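Local coordinates for sortase B (Clostridium perfringens, PDB 5YFK), which probably acts as a cysteine transpeptidase of the sortase family, enzymes that cut sorting signals and join surface proteins to the cell wall, at residues E43-L48 against T140-G145; F78-N83 against S93-S98; H126-N131 against G210-N215; E183-S188 against I195-N200. The protein carries 1 engineered substitution. One frame throughout, in Å; residues are numbered along the deposited sequence.

Contacts 1 and 2 reach the sheet of the sortase fold, contact 3 joins a turn to a loop at its surface, and contact 4 joins a helix to the loop that follows it. Contact 2 is closest to the active site: the side chain of L80 lies about 4 Å from that of H113, the predicted proton donor/acceptor. Contact 3 holds the loop between S209, an engineered serine at the predicted nucleophile position, and R217, the predicted transition-state stabilizer; the side chains of D212 and S209 are about 10 Å apart, and so are those of K128 and R217. Contact 4 is 20 Å from contact 3, and contact 1 is 31 Å from it, centre to centre.

Contact 1. Residues E43-L48 against T140-G145; sequences ESEKNL and TLYREG
E45 of helix 35-51 meets Y142 and G145, where strand 138-143 turns into strand 146-159 in the beta-barrel of the sortase fold. One buried carboxylate does the work. Its OE1 accepts a hydrogen bond from G145 N at 2.9 Å, nearly in line with its own C-O bond. The carboxylate carbon lies at the edge of the Y142 ring, in the ring plane, with E45 CD 3.4 Å from Y142 CD1. Lying at the edge, the acid meets ring C-H groups, whose slight positive charge probably suits an anion; the two planes are 83° apart. Y142 presents this edge because its CG is anti to the backbone N (chi1 -167°). E144 and G145 both have positive phi, as in a type I' hairpin turn, a shape glycine adopts easily, and this leaves G145 N pointing at the helix. Glutamate suits its place because it is long enough to span the gap and offers two acceptors. Farther out, Y55 on strand 55-61 hydrogen-bonds to E45 OE2 through its hydroxyl. That oxygen also takes a bond from a water at 3.1 Å, and the same water accepts from E144 N at 2.9 Å.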
loop_
_atom_site.group_PDB
_atom_site.type_symbol
_atom_site.label_atom_id
_atom_site.label_comp_id
_atom_site.label_asym_id
_atom_site.label_seq_id
_atom_site.Cartn_x
_atom_site.Cartn_y
_atom_site.Cartn_z
ATOM N N GLU A 43 15.116 -1.358 -16.335
ATOM C CA GLU A 43 16.285 -1.937 -15.691
ATOM C C GLU A 43 16.208 -1.781 -14.172
ATOM O O GLU A 43 16.657 -2.652 -13.428
ATOM C CB GLU A 43 17.596 -1.346 -16.233
ATOM C CG GLU A 43 17.474 -0.044 -17.003
ATOM C CD GLU A 43 18.637 0.171 -17.963
ATOM O OE1 GLU A 43 18.388 0.324 -19.178
ATOM O OE2 GLU A 43 19.802 0.144 -17.509
ATOM N N SER A 44 15.575 -0.707 -13.711
ATOM C CA SER A 44 15.279 -0.573 -12.284
ATOM C C SER A 44 14.488 -1.765 -11.772
ATOM O O SER A 44 14.922 -2.435 -10.845
ATOM C CB SER A 44 14.512 0.713 -12.006
ATOM O OG SER A 44 15.382 1.685 -11.468
ATOM N N GLU A 45 13.391 -2.100 -12.452
ATOM C CA GLU A 45 12.548 -3.218 -12.016
ATOM C C GLU A 45 13.286 -4.539 -12.135
ATOM O O GLU A 45 13.154 -5.408 -11.285
ATOM C CB GLU A 45 11.242 -3.286 -12.805
ATOM C CG GLU A 45 10.348 -2.084 -12.599
ATOM C CD GLU A 45 8.877 -2.455 -12.421
ATOM O OE1 GLU A 45 8.216 -2.781 -13.446
ATOM O OE2 GLU A 45 8.363 -2.299 -11.281
ATOM N N LYS A 46 14.078 -4.704 -13.185
ATOM C CA LYS A 46 14.821 -5.945 -13.325
ATOM C C LYS A 46 15.831 -6.129 -12.207
ATOM O O LYS A 46 15.978 -7.230 -11.678
ATOM C CB LYS A 46 15.488 -6.019 -14.701
ATOM C CG LYS A 46 14.479 -6.258 -15.811
ATOM C CD LYS A 46 15.141 -6.370 -17.175
ATOM C CE LYS A 46 14.108 -6.406 -18.289
ATOM N NZ LYS A 46 13.765 -7.806 -18.656
ATOM N N ASN A 47 16.474 -5.039 -11.786
ATOM C CA ASN A 47 17.437 -5.106 -10.692
ATOM C C ASN A 47 16.773 -5.392 -9.363
ATOM O O ASN A 47 17.220 -6.230 -8.616
ATOM C CB ASN A 47 18.221 -3.804 -10.590
ATOM C CG ASN A 47 19.463 -3.809 -11.459
ATOM O OD1 ASN A 47 20.191 -4.803 -11.514
ATOM N ND2 ASN A 47 19.626 -2.764 -12.246
ATOM N N LEU A 48 15.615 -4.785 -9.124
ATOM C CA LEU A 48 14.827 -5.151 -7.950
ATOM C C LEU A 48 14.445 -6.636 -7.915
ATOM O O LEU A 48 14.576 -7.277 -6.885
ATOM C CB LEU A 48 13.576 -4.272 -7.881
ATOM C CG LEU A 48 13.921 -2.806 -7.626
ATOM C CD1 LEU A 48 12.814 -1.857 -8.082
ATOM C CD2 LEU A 48 14.199 -2.636 -6.145
ATOM N N THR A 140 0.680 6.427 -5.983
ATOM C CA THR A 140 1.227 5.953 -7.247
ATOM C C THR A 140 1.868 4.567 -7.119
ATOM O O THR A 140 2.608 4.315 -6.177
ATOM C CB THR A 140 2.267 6.968 -7.759
ATOM O OG1 THR A 140 1.727 8.286 -7.622
ATOM C CG2 THR A 140 2.573 6.728 -9.233
ATOM N N LEU A 141 1.503 3.653 -8.012
ATOM C CA LEU A 141 2.219 2.369 -8.133
ATOM C C LEU A 141 2.992 2.300 -9.431
ATOM O O LEU A 141 2.567 2.841 -10.434
ATOM C CB LEU A 141 1.252 1.182 -8.078
ATOM C CG LEU A 141 0.313 1.129 -6.879
ATOM C CD1 LEU A 141 -0.558 -0.115 -6.917
ATOM C CD2 LEU A 141 1.080 1.268 -5.561
ATOM N N TYR A 142 4.056 1.509 -9.438
ATOM C CA TYR A 142 4.705 1.151 -10.690
ATOM C C TYR A 142 4.890 -0.336 -10.763
ATOM O O TYR A 142 5.489 -0.910 -9.864
ATOM C CB TYR A 142 6.063 1.821 -10.796
ATOM C CG TYR A 142 6.626 1.735 -12.192
ATOM C CD1 TYR A 142 7.342 0.616 -12.611
ATOM C CD2 TYR A 142 6.534 2.810 -13.054
ATOM C CE1 TYR A 142 7.932 0.585 -13.880
ATOM C CE2 TYR A 142 7.048 2.751 -14.330
ATOM C CZ TYR A 142 7.759 1.642 -14.727
ATOM O OH TYR A 142 8.331 1.651 -15.973
ATOM N N ARG A 143 4.183 -0.961 -11.698
ATOM C CA ARG A 143 4.151 -2.408 -11.817
ATOM C C ARG A 143 4.276 -2.816 -13.289
ATOM O O ARG A 143 3.567 -2.295 -14.153
ATOM C CB ARG A 143 2.840 -2.966 -11.258
ATOM C CG ARG A 143 2.774 -4.484 -11.357
ATOM C CD ARG A 143 1.756 -5.125 -10.410
ATOM N NE ARG A 143 0.396 -4.995 -10.914
ATOM C CZ ARG A 143 -0.199 -5.857 -11.746
ATOM N NH1 ARG A 143 -1.355 -5.534 -12.296
ATOM N NH2 ARG A 143 0.320 -7.047 -11.991
ATOM N N GLU A 144 5.144 -3.780 -13.569
ATOM C CA GLU A 144 5.279 -4.281 -14.942
ATOM C C GLU A 144 5.409 -3.133 -15.933
ATOM O O GLU A 144 4.662 -3.047 -16.924
ATOM C CB GLU A 144 4.090 -5.178 -15.304
ATOM C CG GLU A 144 3.963 -6.390 -14.390
ATOM C CD GLU A 144 2.862 -7.350 -14.805
ATOM O OE1 GLU A 144 2.970 -8.538 -14.435
ATOM O OE2 GLU A 144 1.834 -6.901 -15.381
ATOM N N GLY A 145 6.311 -2.209 -15.622
ATOM C CA GLY A 145 6.641 -1.123 -16.541
ATOM C C GLY A 145 5.544 -0.091 -16.748
ATOM O O GLY A 145 5.587 0.680 -17.696
HETATM O O HOH W 1 6.649 -4.872 -11.315
#

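Contact 2. Residues F78-N83 against S93-S98; sequences FYLHHN and SIFVDS
S93 fastens the start of strand 94-96 to the loop 78-83 with two short hydrogen bonds. S93 N gives its hydrogen to Y79 O at 2.8 Å, in the carbonyl plane, and S93 OG donates to H82 O, also at 2.8 Å. The hydroxyl lies beside its own backbone N (chi1 -56°), which lets this small residue serve two carbonyls of one loop. Next to these bonds the packing is close and apolar: Y79 CB rests 3.5 Å from F95 CD1, and the tyrosine hydroxyl runs on to bonds with D54 and N52. Phenylalanine suits this buried spot, since its flat ring packs against Y79 and L80 of the loop without needing a polar partner.

The other side is looser. L80, partly exposed, brings CD2 to the edge of the F95 ring, 3.8 Å from CE1 and in the ring plane. Its side chain is near H113, the predicted proton donor/acceptor, whose NE2 hydrogen-bonds to L80 O, so the loop probably helps to place that histidine. F95 also meets the ring of Y111 with planes about 25° apart, and its strand lies between parallel strand 67-72 and antiparallel strand 107-111.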
loop_
_atom_site.group_PDB
_atom_site.type_symbol
_atom_site.label_atom_id
_atom_site.label_comp_id
_atom_site.label_asym_id
_atom_site.label_seq_id
_atom_site.Cartn_x
_atom_site.Cartn_y
_atom_site.Cartn_z
ATOM N N PHE A 78 6.124 -13.256 7.070
ATOM C CA PHE A 78 7.570 -13.210 6.764
ATOM C C PHE A 78 8.087 -11.770 6.716
ATOM O O PHE A 78 9.179 -11.469 7.205
ATOM C CB PHE A 78 7.904 -13.935 5.457
ATOM C CG PHE A 78 9.387 -14.065 5.184
ATOM C CD1 PHE A 78 10.139 -15.064 5.795
ATOM C CD2 PHE A 78 10.033 -13.189 4.322
ATOM C CE1 PHE A 78 11.501 -15.167 5.563
ATOM C CE2 PHE A 78 11.391 -13.289 4.084
ATOM C CZ PHE A 78 12.127 -14.293 4.695
ATOM N N TYR A 79 7.403 -10.917 5.967
ATOM C CA TYR A 79 7.958 -9.600 5.692
ATOM C C TYR A 79 7.583 -8.569 6.764
ATOM O O TYR A 79 8.007 -7.416 6.689
ATOM C CB TYR A 79 7.563 -9.132 4.288
ATOM C CG TYR A 79 8.428 -9.763 3.210
ATOM C CD1 TYR A 79 9.804 -9.543 3.184
ATOM C CD2 TYR A 79 7.902 -10.657 2.293
ATOM C CE1 TYR A 79 10.596 -10.086 2.194
ATOM C CE2 TYR A 79 8.696 -11.216 1.304
ATOM C CZ TYR A 79 10.070 -11.042 1.364
ATOM O OH TYR A 79 10.887 -11.574 0.388
ATOM N N LEU A 80 6.950 -9.020 7.842
ATOM C CA LEU A 80 6.921 -8.221 9.073
ATOM C C LEU A 80 8.274 -8.261 9.767
ATOM O O LEU A 80 8.566 -7.437 10.633
ATOM C CB LEU A 80 5.860 -8.742 10.026
ATOM C CG LEU A 80 4.449 -8.368 9.612
ATOM C CD1 LEU A 80 3.421 -9.096 10.465
ATOM C CD2 LEU A 80 4.266 -6.854 9.655
ATOM N N HIS A 81 9.053 -9.287 9.447
ATOM C CA HIS A 81 10.274 -9.585 10.214
ATOM C C HIS A 81 11.504 -9.764 9.340
ATOM O O HIS A 81 12.587 -10.095 9.839
ATOM C CB HIS A 81 10.061 -10.850 11.046
ATOM C CG HIS A 81 8.812 -10.822 11.860
ATOM N ND1 HIS A 81 7.746 -11.656 11.610
ATOM C CD2 HIS A 81 8.410 -9.986 12.846
ATOM C CE1 HIS A 81 6.784 -11.409 12.479
ATOM N NE2 HIS A 81 7.152 -10.381 13.222
ATOM N N HIS A 82 11.367 -9.509 8.044
ATOM C CA HIS A 82 12.530 -9.483 7.183
ATOM C C HIS A 82 12.524 -8.253 6.286
ATOM O O HIS A 82 11.466 -7.756 5.884
ATOM C CB HIS A 82 12.605 -10.733 6.307
ATOM C CG HIS A 82 12.699 -12.012 7.080
ATOM N ND1 HIS A 82 11.598 -12.630 7.630
ATOM C CD2 HIS A 82 13.766 -12.776 7.413
ATOM C CE1 HIS A 82 11.978 -13.742 8.235
ATOM N NE2 HIS A 82 13.294 -13.823 8.166
ATOM N N ASN A 83 13.712 -7.865 5.850
ATOM C CA ASN A 83 13.866 -6.717 4.974
ATOM C C ASN A 83 13.890 -7.151 3.527
ATOM O O ASN A 83 13.502 -8.275 3.215
ATOM C CB ASN A 83 15.115 -5.911 5.331
ATOM C CG ASN A 83 16.404 -6.627 4.981
ATOM O OD1 ASN A 83 16.404 -7.693 4.365
ATOM N ND2 ASN A 83 17.514 -6.049 5.399
ATOM N N SER A 93 9.411 -5.168 5.692
ATOM C CA SER A 93 9.256 -4.682 4.333
ATOM C C SER A 93 7.813 -4.247 4.129
ATOM O O SER A 93 6.926 -4.569 4.937
ATOM C CB SER A 93 9.640 -5.761 3.313
ATOM O OG SER A 93 10.960 -6.235 3.538
ATOM N N ILE A 94 7.575 -3.504 3.054
ATOM C CA ILE A 94 6.183 -3.276 2.626
ATOM C C ILE A 94 5.763 -4.445 1.743
ATOM O O ILE A 94 6.511 -4.840 0.830
ATOM C CB ILE A 94 6.058 -1.987 1.829
ATOM C CG1 ILE A 94 6.682 -0.819 2.596
ATOM C CG2 ILE A 94 4.590 -1.707 1.502
ATOM C CD1 ILE A 94 6.197 -0.620 4.016
ATOM N N PHE A 95 4.662 -5.100 2.102
ATOM C CA PHE A 95 4.264 -6.317 1.386
ATOM C C PHE A 95 2.802 -6.393 1.033
ATOM O O PHE A 95 1.923 -5.924 1.761
ATOM C CB PHE A 95 4.710 -7.583 2.139
ATOM C CG PHE A 95 4.096 -7.745 3.498
ATOM C CD1 PHE A 95 4.692 -7.199 4.611
ATOM C CD2 PHE A 95 2.933 -8.475 3.666
ATOM C CE1 PHE A 95 4.087 -7.293 5.856
ATOM C CE2 PHE A 95 2.372 -8.645 4.917
ATOM C CZ PHE A 95 3.004 -8.128 6.025
ATOM N N VAL A 96 2.562 -6.983 -0.131
ATOM C CA VAL A 96 1.217 -7.251 -0.612
ATOM C C VAL A 96 0.728 -8.590 -0.056
ATOM O O VAL A 96 1.509 -9.531 0.181
ATOM C CB VAL A 96 1.117 -7.202 -2.162
ATOM C CG1 VAL A 96 2.140 -8.115 -2.810
ATOM C CG2 VAL A 96 -0.298 -7.525 -2.633
ATOM N N ASP A 97 -0.555 -8.625 0.253
ATOM C CA ASP A 97 -1.185 -9.816 0.802
ATOM C C ASP A 97 -0.775 -11.059 0.037
ATOM O O ASP A 97 -0.830 -11.078 -1.198
ATOM C CB ASP A 97 -2.702 -9.669 0.723
ATOM C CG ASP A 97 -3.436 -10.666 1.603
ATOM O OD1 ASP A 97 -3.871 -10.289 2.715
ATOM O OD2 ASP A 97 -3.455 -11.853 1.249
ATOM N N SER A 98 -0.393 -12.109 0.772
ATOM C CA SER A 98 0.102 -13.343 0.128
ATOM C C SER A 98 -0.964 -14.033 -0.733
ATOM O O SER A 98 -0.615 -14.702 -1.698
ATOM C CB SER A 98 0.594 -14.326 1.193
ATOM O OG SER A 98 -0.465 -14.648 2.085
#

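Contact 3. Residues H126-N131 against G210-N215; sequences HFKNEN and GYDFVN
K128 and D212 form a salt bridge at the surface of the sortase barrel, joining the 3-10 turn before helix 130-135 to the loop between strands 203-210 and 216-225. In this fold that loop follows the predicted nucleophile position, occupied here by the engineered S209, and precedes R217, the predicted transition-state stabilizer; S209 lies about 10 Å from D212 and R217 about 10 Å from K128, side chain to side chain.

The charged interaction comes first. The two side chains approach from opposite directions, and K128 NZ donates to D212 OD2 at 2.8 Å from above the carboxylate plane, 49° out of it. The lysine chain bends at chi3 (60°) to bring its ammonium there. A long, flexible lysine suits the span, because the backbones stay far apart: the nearest CA atoms, those of K128 and G210, are 10.9 Å from each other. A neutral amide bridges the pair: Q157 of strand 146-159 accepts from K128 NZ through OE1 and donates to D212 OD2 through NE2.

Apolar and capping interactions hold the lysine's own turn. F127 packs on I152, V155 and V220, while N129 is the N-cap of helix 130-135, its OD1 accepting from F132 N.

Water supplies the last link: it accepts a hydrogen bond from D212 N at 2.9 Å and a weak one from K128 NZ at 3.2 Å.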
loop_
_atom_site.group_PDB
_atom_site.type_symbol
_atom_site.label_atom_id
_atom_site.label_comp_id
_atom_site.label_asym_id
_atom_site.label_seq_id
_atom_site.Cartn_x
_atom_site.Cartn_y
_atom_site.Cartn_z
ATOM N N HIS A 126 -1.168 9.998 8.982
ATOM C CA HIS A 126 -1.368 11.431 8.708
ATOM C C HIS A 126 -2.715 11.605 8.047
ATOM O O HIS A 126 -3.317 12.670 8.112
ATOM C CB HIS A 126 -0.284 11.969 7.792
ATOM C CG HIS A 126 1.056 12.119 8.438
ATOM N ND1 HIS A 126 2.159 12.561 7.742
ATOM C CD2 HIS A 126 1.449 12.013 9.732
ATOM C CE1 HIS A 126 3.200 12.617 8.559
ATOM N NE2 HIS A 126 2.787 12.334 9.780
ATOM N N PHE A 127 -3.205 10.552 7.401
ATOM C CA PHE A 127 -4.470 10.639 6.689
ATOM C C PHE A 127 -5.670 10.755 7.618
ATOM O O PHE A 127 -6.757 11.147 7.179
ATOM C CB PHE A 127 -4.603 9.456 5.734
ATOM C CG PHE A 127 -3.752 9.594 4.518
ATOM C CD1 PHE A 127 -4.106 10.495 3.526
ATOM C CD2 PHE A 127 -2.520 8.959 4.437
ATOM C CE1 PHE A 127 -3.286 10.724 2.440
ATOM C CE2 PHE A 127 -1.694 9.166 3.340
ATOM C CZ PHE A 127 -2.098 10.012 2.317
ATOM N N LYS A 128 -5.452 10.573 8.924
ATOM C CA LYS A 128 -6.544 10.772 9.903
ATOM C C LYS A 128 -6.837 12.245 10.199
ATOM O O LYS A 128 -7.883 12.584 10.793
ATOM C CB LYS A 128 -6.226 10.054 11.207
ATOM C CG LYS A 128 -6.312 8.533 11.107
ATOM C CD LYS A 128 -5.459 7.856 12.181
ATOM C CE LYS A 128 -5.884 8.233 13.578
ATOM N NZ LYS A 128 -4.932 7.693 14.575
ATOM N N ASN A 129 -5.960 13.104 9.700
ATOM C CA ASN A 129 -6.127 14.564 9.778
ATOM C C ASN A 129 -6.802 15.094 8.519
ATOM O O ASN A 129 -6.376 14.775 7.409
ATOM C CB ASN A 129 -4.747 15.219 9.974
ATOM C CG ASN A 129 -4.799 16.745 9.854
ATOM O OD1 ASN A 129 -4.937 17.296 8.765
ATOM N ND2 ASN A 129 -4.669 17.424 10.980
ATOM N N GLU A 130 -7.923 15.807 8.674
ATOM C CA GLU A 130 -8.767 16.150 7.537
ATOM C C GLU A 130 -8.031 17.030 6.520
ATOM O O GLU A 130 -8.140 16.815 5.320
ATOM C CB GLU A 130 -10.050 16.840 8.014
ATOM C CG GLU A 130 -11.037 17.140 6.909
ATOM C CD GLU A 130 -12.402 17.497 7.445
ATOM O OE1 GLU A 130 -12.566 17.523 8.683
ATOM O OE2 GLU A 130 -13.309 17.734 6.631
ATOM N N ASN A 131 -7.217 17.968 7.009
ATOM C CA ASN A 131 -6.461 18.841 6.128
ATOM C C ASN A 131 -5.514 18.008 5.269
ATOM O O ASN A 131 -5.427 18.209 4.070
ATOM C CB ASN A 131 -5.652 19.866 6.927
ATOM C CG ASN A 131 -6.491 21.038 7.402
ATOM O OD1 ASN A 131 -7.510 21.397 6.790
ATOM N ND2 ASN A 131 -6.054 21.659 8.487
ATOM N N GLY A 210 -1.808 1.172 14.486
ATOM C CA GLY A 210 -1.838 2.453 15.162
ATOM C C GLY A 210 -1.776 2.295 16.671
ATOM O O GLY A 210 -1.747 1.174 17.194
ATOM N N TYR A 211 -1.538 3.403 17.350
ATOM C CA TYR A 211 -1.337 3.358 18.793
ATOM C C TYR A 211 -2.321 4.192 19.592
ATOM O O TYR A 211 -2.211 4.275 20.816
ATOM C CB TYR A 211 0.079 3.779 19.097
ATOM C CG TYR A 211 1.068 2.862 18.476
ATOM C CD1 TYR A 211 1.338 1.628 19.047
ATOM C CD2 TYR A 211 1.622 3.143 17.231
ATOM C CE1 TYR A 211 2.181 0.720 18.434
ATOM C CE2 TYR A 211 2.396 2.199 16.570
ATOM C CZ TYR A 211 2.736 1.024 17.211
ATOM O OH TYR A 211 3.627 0.139 16.628
ATOM N N ASP A 212 -3.401 4.616 18.953
ATOM C CA ASP A 212 -4.474 5.292 19.679
ATOM C C ASP A 212 -5.140 4.383 20.732
ATOM O O ASP A 212 -5.737 4.869 21.687
ATOM C CB ASP A 212 -5.542 5.787 18.716
ATOM C CG ASP A 212 -5.197 7.098 18.095
ATOM O OD1 ASP A 212 -4.165 7.666 18.475
ATOM O OD2 ASP A 212 -5.907 7.513 17.156
ATOM N N PHE A 213 -5.242 3.100 20.406
ATOM C CA PHE A 213 -5.827 2.104 21.287
ATOM C C PHE A 213 -5.138 0.787 20.977
ATOM O O PHE A 213 -4.509 0.648 19.923
ATOM C CB PHE A 213 -7.351 2.000 21.106
ATOM C CG PHE A 213 -7.808 1.777 19.674
ATOM C CD1 PHE A 213 -8.241 2.849 18.894
ATOM C CD2 PHE A 213 -7.980 0.492 19.177
ATOM C CE1 PHE A 213 -8.721 2.636 17.601
ATOM C CE2 PHE A 213 -8.505 0.273 17.899
ATOM C CZ PHE A 213 -8.798 1.354 17.084
ATOM N N VAL A 214 -5.151 -0.147 21.922
ATOM C CA VAL A 214 -4.426 -1.391 21.709
ATOM C C VAL A 214 -4.984 -2.196 20.523
ATOM O O VAL A 214 -6.188 -2.162 20.234
ATOM C CB VAL A 214 -4.365 -2.257 22.995
ATOM C CG1 VAL A 214 -5.743 -2.670 23.448
ATOM C CG2 VAL A 214 -3.495 -3.480 22.766
ATOM N N ASN A 215 -4.070 -2.751 19.735
ATOM C CA ASN A 215 -4.412 -3.449 18.491
ATOM C C ASN A 215 -5.154 -2.589 17.456
ATOM O O ASN A 215 -5.936 -3.110 16.650
ATOM C CB ASN A 215 -5.238 -4.700 18.806
ATOM C CG ASN A 215 -4.482 -5.704 19.658
ATOM O OD1 ASN A 215 -3.292 -5.879 19.501
ATOM N ND2 ASN A 215 -5.153 -6.260 20.645
HETATM O O HOH W 2 -4.025 5.042 16.181
#

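Contact 4. Residues E183-S188 against I195-N200; sequences EQESKS and IDLNSN
On the outer flank of the sortase barrel, in the long insertion between strands 146-159 and 203-210, E185 near the end of helix 174-186 packs on L197 and I195 of the loop that follows. The contact is van der Waals in kind, with no hydrogen bond across it. E185 and L197 come from opposite directions, and the leucine methyl L197 CD2 touches E185 CB (3.9 Å) and, farther along, the carboxylate carbon E185 CD (4.0 Å). With CG anti to the backbone N (chi1 -176°) and the chain extended beyond it, the glutamate runs past the methyl and carries its carboxylate on toward I195, where E185 OE2 lies 4.2 Å from I195 CG2. Glutamate suits this border position: its CB methylene meets the leucine, while its charged end forms a salt bridge with K191. L197 reaches inward as well, onto L181 of the same helix and F153 of strand 146-159.

The loop braces itself just after the leucine. N198 OD1 accepts from N200 N at 2.9 Å, which makes an Asx turn, and N198 ND2 donates to D196 O at 3.0 Å, with an angle of 161° at the hydrogen. Asparagine is apt here, since one amide can both accept and donate. The loop packs back on its helix, and a helix in the long connection before the strand that carries the predicted nucleophile position is a feature of class B sortases.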
loop_
_atom_site.group_PDB
_atom_site.type_symbol
_atom_site.label_atom_id
_atom_site.label_comp_id
_atom_site.label_asym_id
_atom_site.label_seq_id
_atom_site.Cartn_x
_atom_site.Cartn_y
_atom_site.Cartn_z
ATOM N N GLU A 183 -19.245 -0.330 2.027
ATOM C CA GLU A 183 -18.796 -0.487 3.402
ATOM C C GLU A 183 -17.517 0.322 3.610
ATOM O O GLU A 183 -17.384 1.024 4.601
ATOM C CB GLU A 183 -18.519 -1.959 3.730
ATOM C CG GLU A 183 -17.610 -2.157 4.942
ATOM C CD GLU A 183 -17.070 -3.584 5.125
ATOM O OE1 GLU A 183 -16.345 -4.093 4.227
ATOM O OE2 GLU A 183 -17.150 -4.088 6.278
ATOM N N GLN A 184 -16.546 0.151 2.716
ATOM C CA GLN A 184 -15.241 0.807 2.885
ATOM C C GLN A 184 -15.374 2.319 2.825
ATOM O O GLN A 184 -14.809 3.027 3.650
ATOM C CB GLN A 184 -14.240 0.333 1.837
ATOM C CG GLN A 184 -13.948 -1.152 1.925
ATOM C CD GLN A 184 -13.252 -1.519 3.214
ATOM O OE1 GLN A 184 -12.223 -0.939 3.554
ATOM N NE2 GLN A 184 -13.906 -2.356 4.022
ATOM N N GLU A 185 -16.267 2.798 1.962
ATOM C CA GLU A 185 -16.490 4.230 1.838
ATOM C C GLU A 185 -17.227 4.786 3.073
ATOM O O GLU A 185 -16.843 5.821 3.609
ATOM C CB GLU A 185 -17.283 4.526 0.572
ATOM C CG GLU A 185 -17.473 6.012 0.305
ATOM C CD GLU A 185 -18.253 6.293 -0.972
ATOM O OE1 GLU A 185 -19.263 5.600 -1.229
ATOM O OE2 GLU A 185 -17.878 7.248 -1.683
ATOM N N SER A 186 -18.217 4.036 3.558
ATOM C CA SER A 186 -19.031 4.434 4.703
ATOM C C SER A 186 -18.240 4.536 5.975
ATOM O O SER A 186 -18.540 5.349 6.837
ATOM C CB SER A 186 -20.169 3.430 4.920
ATOM O OG SER A 186 -21.083 3.539 3.857
ATOM N N LYS A 187 -17.205 3.720 6.085
ATOM C CA LYS A 187 -16.310 3.731 7.237
ATOM C C LYS A 187 -15.423 4.995 7.336
ATOM O O LYS A 187 -14.775 5.212 8.357
ATOM C CB LYS A 187 -15.388 2.506 7.159
ATOM C CG LYS A 187 -16.001 1.209 7.615
ATOM C CD LYS A 187 -14.909 0.172 7.742
ATOM C CE LYS A 187 -15.441 -1.239 7.833
ATOM N NZ LYS A 187 -15.742 -1.579 9.240
ATOM N N SER A 188 -15.204 5.684 6.214
ATOM C CA SER A 188 -14.226 6.760 6.177
ATOM C C SER A 188 -14.592 7.866 7.158
ATOM O O SER A 188 -15.766 8.246 7.270
ATOM C CB SER A 188 -14.076 7.361 4.784
ATOM O OG SER A 188 -12.978 8.263 4.752
ATOM N N ILE A 195 -15.847 11.260 -6.454
ATOM C CA ILE A 195 -14.922 10.153 -6.711
ATOM C C ILE A 195 -15.589 9.043 -7.549
ATOM O O ILE A 195 -14.916 8.129 -8.023
ATOM C CB ILE A 195 -14.380 9.574 -5.379
ATOM C CG1 ILE A 195 -13.063 8.827 -5.603
ATOM C CG2 ILE A 195 -15.386 8.642 -4.727
ATOM C CD1 ILE A 195 -11.871 9.522 -4.994
ATOM N N ASP A 196 -16.885 9.200 -7.828
ATOM C CA ASP A 196 -17.673 8.196 -8.574
ATOM C C ASP A 196 -17.225 6.758 -8.247
ATOM O O ASP A 196 -16.957 5.963 -9.154
ATOM C CB ASP A 196 -17.525 8.469 -10.070
ATOM C CG ASP A 196 -18.521 7.700 -10.933
ATOM O OD1 ASP A 196 -19.531 7.202 -10.409
ATOM O OD2 ASP A 196 -18.193 7.459 -12.117
ATOM N N LEU A 197 -17.376 6.354 -6.993
ATOM C CA LEU A 197 -16.965 5.026 -6.596
ATOM C C LEU A 197 -18.028 4.038 -7.089
ATOM O O LEU A 197 -19.241 4.257 -6.896
ATOM C CB LEU A 197 -16.810 4.928 -5.074
ATOM C CG LEU A 197 -16.173 3.627 -4.572
ATOM C CD1 LEU A 197 -14.757 3.450 -5.089
ATOM C CD2 LEU A 197 -16.215 3.522 -3.045
ATOM N N ASN A 198 -17.578 3.002 -7.785
ATOM C CA ASN A 198 -18.499 2.057 -8.420
ATOM C C ASN A 198 -17.872 0.696 -8.708
ATOM O O ASN A 198 -16.663 0.520 -8.634
ATOM C CB ASN A 198 -19.087 2.684 -9.687
ATOM C CG ASN A 198 -18.127 2.660 -10.861
ATOM O OD1 ASN A 198 -18.080 1.681 -11.611
ATOM N ND2 ASN A 198 -17.412 3.741 -11.070
ATOM N N SER A 199 -18.708 -0.299 -8.995
ATOM C CA SER A 199 -18.255 -1.674 -9.022
ATOM C C SER A 199 -17.322 -1.986 -10.201
ATOM O O SER A 199 -16.675 -3.030 -10.220
ATOM C CB SER A 199 -19.473 -2.597 -9.078
ATOM O OG SER A 199 -19.969 -2.652 -10.401
ATOM N N ASN A 200 -17.133 -1.047 -11.117
ATOM C CA ASN A 200 -16.092 -1.241 -12.126
ATOM C C ASN A 200 -14.703 -0.873 -11.634
ATOM O O ASN A 200 -13.714 -1.135 -12.315
ATOM C CB ASN A 200 -16.380 -0.414 -13.377
ATOM C CG ASN A 200 -17.656 -0.824 -14.062
ATOM O OD1 ASN A 200 -17.907 -2.014 -14.272
ATOM N ND2 ASN A 200 -18.522 0.148 -14.304
#